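Dally-like, isoform A (Drosophila melanogaster, PDB 6XTZ) probably acts as a cell-surface glypican proteoglycan that binds Wnt, shielding its palmitoleate lipid to enable signalling at a distance, and hedgehog proteins. Local coordinates at residues E97-F102 and D123-L128; P8-V13 and G46-Y51. The protein carries 5 engineered substitutions. One frame throughout, in Å; residues are numbered along the deposited sequence.

Interaction 1: E97-F102 and D123-L128; sequences ESRTQF and DLFKEL. With O18 (O-palmitoleoyl serine), chain H.
Ser98 meets the ring of Phe125 through its CB, 4.3 Å from Phe125 CE1, and the lipid through both side-chain atoms. Its OG, beside the backbone N and hydrogen-bonded to the Leu94 carbonyl, lies 3.1 Å from O18 C3; with the hydroxyl bonded to its own helix, so small a residue lets the acyl chain run close to the backbone. Arg99 follows. Its CA sits over one face of the Phe125 ring, 4.0 Å from the centroid and 17° off the ring normal, a CH-pi contact. CG is anti to the backbone N (chi1 171°), and a bend at chi3 brings the guanidinium to the second helix, where Phe125 CB covers one of its faces, 3.6 Å from Arg99 NH2. Arg99 NE forms a salt bridge with Glu129, the residue just after Leu128. Gln101 lies beside the ester end of the ligand. In one of its two modelled conformers, hence less certainly, Phe102 meets the Phe125 ring obliquely, neither stacked nor edge-to-face. From the second helix, Phe125 spans the gap, its CE1 3.5 Å from O18 C8; an alanine here would probably open a gap beside the acyl chain and strip Arg99 of the ring beneath its CA. Two nearly antiparallel helices, whose axes approach to 10.9 Å at these segments, thus form one wall of the lipid-binding pocket of this glypican's helical core.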
loop_
_atom_site.group_PDB
_atom_site.type_symbol
_atom_site.label_atom_id
_atom_site.label_comp_id
_atom_site.label_asym_id
_atom_site.label_seq_id
_atom_site.Cartn_x
_atom_site.Cartn_y
_atom_site.Cartn_z
ATOM N N GLU A 97 24.880 -10.970 1.634
ATOM C CA GLU A 97 26.041 -10.603 2.437
ATOM C C GLU A 97 26.087 -11.385 3.744
ATOM O O GLU A 97 27.171 -11.610 4.292
ATOM C CB GLU A 97 26.033 -9.101 2.717
ATOM C CG GLU A 97 26.341 -8.240 1.500
ATOM C CD GLU A 97 26.065 -6.767 1.737
ATOM O OE1 GLU A 97 25.514 -6.109 0.828
ATOM O OE2 GLU A 97 26.394 -6.268 2.834
ATOM N N SER A 98 24.928 -11.808 4.253
ATOM C CA SER A 98 24.907 -12.576 5.490
ATOM C C SER A 98 25.409 -13.995 5.265
ATOM O O SER A 98 26.173 -14.520 6.080
ATOM C CB SER A 98 23.498 -12.588 6.077
ATOM O OG SER A 98 23.087 -11.276 6.408
ATOM N N ARG A 99 24.996 -14.626 4.162
ATOM C CA ARG A 99 25.455 -15.978 3.854
ATOM C C ARG A 99 26.976 -16.059 3.836
ATOM O O ARG A 99 27.561 -17.039 4.316
ATOM C CB ARG A 99 24.880 -16.431 2.510
ATOM C CG ARG A 99 25.462 -17.734 1.994
ATOM C CD ARG A 99 25.301 -17.858 0.487
ATOM N NE ARG A 99 23.920 -18.115 0.093
ATOM C CZ ARG A 99 23.440 -19.321 -0.193
ATOM N NH1 ARG A 99 24.231 -20.383 -0.129
ATOM N NH2 ARG A 99 22.169 -19.465 -0.545
ATOM N N THR A 100 27.637 -15.032 3.299
ATOM C CA THR A 100 29.096 -15.030 3.252
ATOM C C THR A 100 29.693 -14.768 4.630
ATOM O O THR A 100 30.619 -15.467 5.057
ATOM C CB THR A 100 29.588 -13.988 2.248
ATOM O OG1 THR A 100 29.078 -14.303 0.946
ATOM C CG2 THR A 100 31.111 -13.973 2.201
ATOM N N GLN A 101 29.183 -13.755 5.337
ATOM C CA GLN A 101 29.677 -13.470 6.682
ATOM C C GLN A 101 29.422 -14.643 7.620
ATOM O O GLN A 101 30.277 -14.984 8.443
ATOM C CB GLN A 101 29.030 -12.195 7.222
ATOM C CG GLN A 101 29.467 -10.927 6.505
ATOM C CD GLN A 101 28.672 -9.704 6.930
ATOM O OE1 GLN A 101 27.643 -9.818 7.597
ATOM N NE2 GLN A 101 29.147 -8.525 6.543
ATOM N N PHE A 102 28.250 -15.270 7.507
ATOM C CA PHE A 102 27.961 -16.430 8.340
ATOM C C PHE A 102 28.910 -17.581 8.033
ATOM O O PHE A 102 29.416 -18.233 8.954
ATOM C CB PHE A 102 26.507 -16.865 8.163
ATOM C CG PHE A 102 25.563 -16.229 9.147
ATOM C CD1 PHE A 102 25.462 -16.722 10.435
ATOM C CD2 PHE A 102 24.783 -15.143 8.787
ATOM C CE1 PHE A 102 24.601 -16.146 11.347
ATOM C CE2 PHE A 102 23.918 -14.561 9.697
ATOM C CZ PHE A 102 23.828 -15.064 10.980
ATOM N N ASP A 123 22.087 -24.712 2.061
ATOM C CA ASP A 123 20.777 -25.108 1.554
ATOM C C ASP A 123 19.661 -24.357 2.268
ATOM O O ASP A 123 18.648 -24.007 1.651
ATOM C CB ASP A 123 20.584 -26.618 1.702
ATOM C CG ASP A 123 21.497 -27.415 0.794
ATOM O OD1 ASP A 123 21.949 -26.863 -0.231
ATOM O OD2 ASP A 123 21.764 -28.596 1.105
ATOM N N LEU A 124 19.824 -24.104 3.568
ATOM C CA LEU A 124 18.825 -23.333 4.299
ATOM C C LEU A 124 18.778 -21.892 3.808
ATOM O O LEU A 124 17.693 -21.330 3.621
ATOM C CB LEU A 124 19.114 -23.380 5.799
ATOM C CG LEU A 124 18.208 -22.519 6.683
ATOM C CD1 LEU A 124 16.744 -22.902 6.501
ATOM C CD2 LEU A 124 18.619 -22.639 8.145
ATOM N N PHE A 125 19.946 -21.279 3.595
ATOM C CA PHE A 125 19.980 -19.921 3.059
ATOM C C PHE A 125 19.345 -19.858 1.678
ATOM O O PHE A 125 18.623 -18.906 1.363
ATOM C CB PHE A 125 21.420 -19.412 3.008
ATOM C CG PHE A 125 21.812 -18.587 4.196
ATOM C CD1 PHE A 125 21.546 -17.228 4.225
ATOM C CD2 PHE A 125 22.448 -19.165 5.282
ATOM C CE1 PHE A 125 21.905 -16.460 5.316
ATOM C CE2 PHE A 125 22.809 -18.403 6.378
ATOM C CZ PHE A 125 22.536 -17.048 6.394
ATOM N N LYS A 126 19.599 -20.868 0.842
ATOM C CA LYS A 126 19.006 -20.898 -0.490
ATOM C C LYS A 126 17.483 -20.915 -0.412
ATOM O O LYS A 126 16.806 -20.232 -1.189
ATOM C CB LYS A 126 19.525 -22.108 -1.266
ATOM C CG LYS A 126 19.105 -22.140 -2.728
ATOM C CD LYS A 126 19.757 -23.298 -3.468
ATOM C CE LYS A 126 19.353 -24.638 -2.869
ATOM N NZ LYS A 126 19.977 -25.782 -3.592
ATOM N N GLU A 127 16.927 -21.682 0.528
ATOM C CA GLU A 127 15.480 -21.682 0.717
ATOM C C GLU A 127 14.992 -20.332 1.227
ATOM O O GLU A 127 13.927 -19.857 0.818
ATOM C CB GLU A 127 15.072 -22.795 1.682
ATOM C CG GLU A 127 15.419 -24.202 1.215
ATOM C CD GLU A 127 14.402 -24.773 0.242
ATOM O OE1 GLU A 127 13.521 -24.020 -0.227
ATOM O OE2 GLU A 127 14.483 -25.986 -0.048
ATOM N N LEU A 128 15.758 -19.701 2.120
ATOM C CA LEU A 128 15.357 -18.401 2.647
ATOM C C LEU A 128 15.388 -17.331 1.564
ATOM O O LEU A 128 14.486 -16.489 1.490
ATOM C CB LEU A 128 16.256 -18.007 3.816
ATOM C CG LEU A 128 16.122 -18.846 5.088
ATOM C CD1 LEU A 128 17.098 -18.359 6.145
ATOM C CD2 LEU A 128 14.695 -18.798 5.607
HETATM C CA O18 H . 24.080 -5.593 10.439
HETATM C CB O18 H . 24.701 -6.852 9.856
HETATM C C1 O18 H . 24.274 -9.156 10.189
HETATM C C2 O18 H . 23.202 -10.200 10.286
HETATM C C3 O18 H . 22.159 -10.108 9.180
HETATM C C4 O18 H . 21.233 -11.315 9.149
HETATM C C5 O18 H . 20.273 -11.339 7.971
HETATM C C6 O18 H . 19.470 -12.626 7.861
HETATM C C7 O18 H . 20.319 -13.871 7.673
HETATM C C8 O18 H . 19.516 -15.168 7.599
HETATM C C9 O18 H . 18.796 -15.493 8.871
HETATM C C10 O18 H . 19.072 -16.490 9.689
HETATM C C11 O18 H . 20.166 -17.499 9.520
HETATM C C12 O18 H . 19.991 -18.732 10.403
HETATM C C13 O18 H . 21.143 -19.721 10.311
HETATM C C14 O18 H . 20.954 -20.981 11.144
HETATM C C15 O18 H . 20.807 -20.733 12.632
HETATM C C16 O18 H . 20.715 -22.009 13.440
HETATM C C O18 H . 22.980 -5.261 9.432
HETATM N N O18 H . 23.529 -5.829 11.762
HETATM O OG O18 H . 23.761 -7.942 9.982
HETATM O O11 O18 H . 25.452 -9.374 10.284
HETATM O O O18 H . 22.882 -4.130 8.965
#

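Interaction 2: P8-V13 and G46-Y51; sequences PNCSAV and GTCCTY. With NAG (2-acetamido-2-deoxy-beta-D-glucopyranose), chain B.
Cys10 and Cys48 are joined by a disulfide, SG to SG 2.0 Å, and this covalent bond is the centre of the contact. Its chi3 of -86° is close to the perpendicular setting in which the sulfur lone pairs interfere least. In both cysteines SG stands anti to the carbonyl carbon and beside the backbone N, which turns the two sulfurs toward each other across the loops.

Apolar packing shields the bridge. Pro8, whose rigid ring suits an irregular loop, lays CG 3.8 Å from Cys48 SG, while its CD rests 3.8 Å from the carbonyl O of Gly46. Gly46 has a positive phi of 106°; a CB at these backbone angles would collide with the carbonyl O of the preceding residue, so glycine suits the place.

Polar bonds shape each loop from within. Thr47 OG1 accepts from Cys49 N at 3.2 Å, forming an ST turn that encloses Cys48; within the other loop, Asn9 OD1 accepts a weak bond from Ser11 N.

The second covalent link is the N-glycan. The side chain of Asn9 sets out away from residues 46-51 and carries the sugar on ND2, 1.4 Å from NAG C1, and Ala12 CB lies 3.4 Å from NAG O5.

Neighbouring elements extend the bracing: Cys49 forms a disulfide with Cys239 of helix 236-239, Pro31 touches Cys10, and the two loops lead through the N-cap residues Val13 and Thr50 into helix 14-19 and the long helix 51-110.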
loop_
_atom_site.group_PDB
_atom_site.type_symbol
_atom_site.label_atom_id
_atom_site.label_comp_id
_atom_site.label_asym_id
_atom_site.label_seq_id
_atom_site.Cartn_x
_atom_site.Cartn_y
_atom_site.Cartn_z
ATOM N N PRO A 8 -28.372 39.428 -15.832
ATOM C CA PRO A 8 -26.988 39.428 -15.349
ATOM C C PRO A 8 -26.161 40.530 -15.994
ATOM O O PRO A 8 -26.485 41.053 -17.064
ATOM C CB PRO A 8 -26.475 38.044 -15.753
ATOM C CG PRO A 8 -27.295 37.685 -16.951
ATOM C CD PRO A 8 -28.656 38.284 -16.714
ATOM N N ASN A 9 -25.063 40.871 -15.323
ATOM C CA ASN A 9 -24.137 41.903 -15.785
ATOM C C ASN A 9 -22.971 41.210 -16.480
ATOM O O ASN A 9 -22.020 40.764 -15.832
ATOM C CB ASN A 9 -23.664 42.768 -14.622
ATOM C CG ASN A 9 -22.867 43.973 -15.077
ATOM O OD1 ASN A 9 -22.815 44.284 -16.266
ATOM N ND2 ASN A 9 -22.244 44.662 -14.130
ATOM N N CYS A 10 -23.045 41.123 -17.810
ATOM C CA CYS A 10 -22.007 40.444 -18.573
ATOM C C CYS A 10 -20.721 41.251 -18.650
ATOM O O CYS A 10 -19.664 40.683 -18.946
ATOM C CB CYS A 10 -22.513 40.133 -19.981
ATOM S SG CYS A 10 -24.094 39.266 -19.993
ATOM N N SER A 11 -20.783 42.558 -18.387
ATOM C CA SER A 11 -19.583 43.382 -18.448
ATOM C C SER A 11 -18.651 43.110 -17.274
ATOM O O SER A 11 -17.440 43.329 -17.383
ATOM C CB SER A 11 -19.966 44.861 -18.491
ATOM O OG SER A 11 -18.813 45.683 -18.532
ATOM N N ALA A 12 -19.191 42.638 -16.149
ATOM C CA ALA A 12 -18.366 42.369 -14.979
ATOM C C ALA A 12 -17.555 41.086 -15.107
ATOM O O ALA A 12 -16.595 40.901 -14.353
ATOM C CB ALA A 12 -19.239 42.299 -13.723
ATOM N N VAL A 13 -17.910 40.206 -16.044
ATOM C CA VAL A 13 -17.271 38.907 -16.184
ATOM C C VAL A 13 -16.621 38.727 -17.551
ATOM O O VAL A 13 -16.235 37.612 -17.904
ATOM C CB VAL A 13 -18.269 37.765 -15.907
ATOM C CG1 VAL A 13 -18.693 37.775 -14.449
ATOM C CG2 VAL A 13 -19.480 37.892 -16.820
ATOM N N GLY A 46 -32.086 35.778 -18.936
ATOM C CA GLY A 46 -30.987 35.624 -19.867
ATOM C C GLY A 46 -29.735 35.095 -19.186
ATOM O O GLY A 46 -29.690 34.869 -17.976
ATOM N N THR A 47 -28.706 34.904 -20.008
ATOM C CA THR A 47 -27.420 34.400 -19.553
ATOM C C THR A 47 -26.309 35.070 -20.347
ATOM O O THR A 47 -26.512 35.494 -21.488
ATOM C CB THR A 47 -27.320 32.877 -19.706
ATOM O OG1 THR A 47 -25.979 32.454 -19.431
ATOM C CG2 THR A 47 -27.700 32.457 -21.119
ATOM N N CYS A 48 -25.131 35.162 -19.734
ATOM C CA CYS A 48 -23.969 35.755 -20.382
ATOM C C CYS A 48 -23.127 34.735 -21.134
ATOM O O CYS A 48 -22.071 35.094 -21.664
ATOM C CB CYS A 48 -23.093 36.476 -19.351
ATOM S SG CYS A 48 -23.890 37.866 -18.532
ATOM N N CYS A 49 -23.567 33.483 -21.200
ATOM C CA CYS A 49 -22.817 32.417 -21.844
ATOM C C CYS A 49 -23.606 31.854 -23.016
ATOM O O CYS A 49 -24.836 31.756 -22.961
ATOM C CB CYS A 49 -22.495 31.295 -20.852
ATOM S SG CYS A 49 -21.308 31.768 -19.587
ATOM N N THR A 50 -22.890 31.488 -24.070
ATOM C CA THR A 50 -23.469 30.786 -25.204
ATOM C C THR A 50 -23.225 29.288 -25.058
ATOM O O THR A 50 -22.533 28.830 -24.148
ATOM C CB THR A 50 -22.881 31.298 -26.520
ATOM O OG1 THR A 50 -21.491 30.956 -26.585
ATOM C CG2 THR A 50 -23.026 32.811 -26.615
ATOM N N TYR A 51 -23.812 28.523 -25.980
ATOM C CA TYR A 51 -23.620 27.078 -25.972
ATOM C C TYR A 51 -22.167 26.710 -26.247
ATOM O O TYR A 51 -21.649 25.738 -25.683
ATOM C CB TYR A 51 -24.543 26.430 -27.003
ATOM C CG TYR A 51 -24.580 24.919 -26.960
ATOM C CD1 TYR A 51 -25.522 24.252 -26.187
ATOM C CD2 TYR A 51 -23.694 24.159 -27.713
ATOM C CE1 TYR A 51 -25.568 22.871 -26.154
ATOM C CE2 TYR A 51 -23.735 22.780 -27.688
ATOM C CZ TYR A 51 -24.673 22.141 -26.907
ATOM O OH TYR A 51 -24.714 20.768 -26.882
HETATM C C1 NAG B . -21.463 45.829 -14.454
HETATM C C2 NAG B . -21.681 46.939 -13.427
HETATM C C3 NAG B . -20.867 48.172 -13.804
HETATM C C4 NAG B . -19.402 47.803 -13.995
HETATM C C5 NAG B . -19.272 46.656 -14.993
HETATM C C6 NAG B . -17.853 46.157 -15.140
HETATM C C7 NAG B . -23.763 47.203 -12.154
HETATM C C8 NAG B . -25.212 47.583 -12.214
HETATM N N2 NAG B . -23.091 47.272 -13.308
HETATM O O3 NAG B . -20.992 49.155 -12.783
HETATM O O4 NAG B . -18.675 48.929 -14.472
HETATM O O5 NAG B . -20.061 45.537 -14.559
HETATM O O6 NAG B . -17.125 46.295 -13.927
HETATM O O7 NAG B . -23.225 46.850 -11.109
#

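Interactions 1 and 2 lie on opposite sides of the chain's centre, their own centres 75 Å apart and their nearest atoms about 61 Å apart, so they do not touch. Helix 51-110 connects them: interaction 2 ends where that helix starts, and residues 97-102 belong to its far portion. Their chemistry follows their surroundings. In the partly buried interaction 1, two regular helices are held by side-chain packing, with a salt bridge from Arg99 to Glu129 beside it, and grip a lipid that is not covalently attached. Interaction 2 is a buried contact between loops, which lack helical packing surfaces and are fastened by a disulfide, with a covalently attached sugar on the partly exposed Asn9.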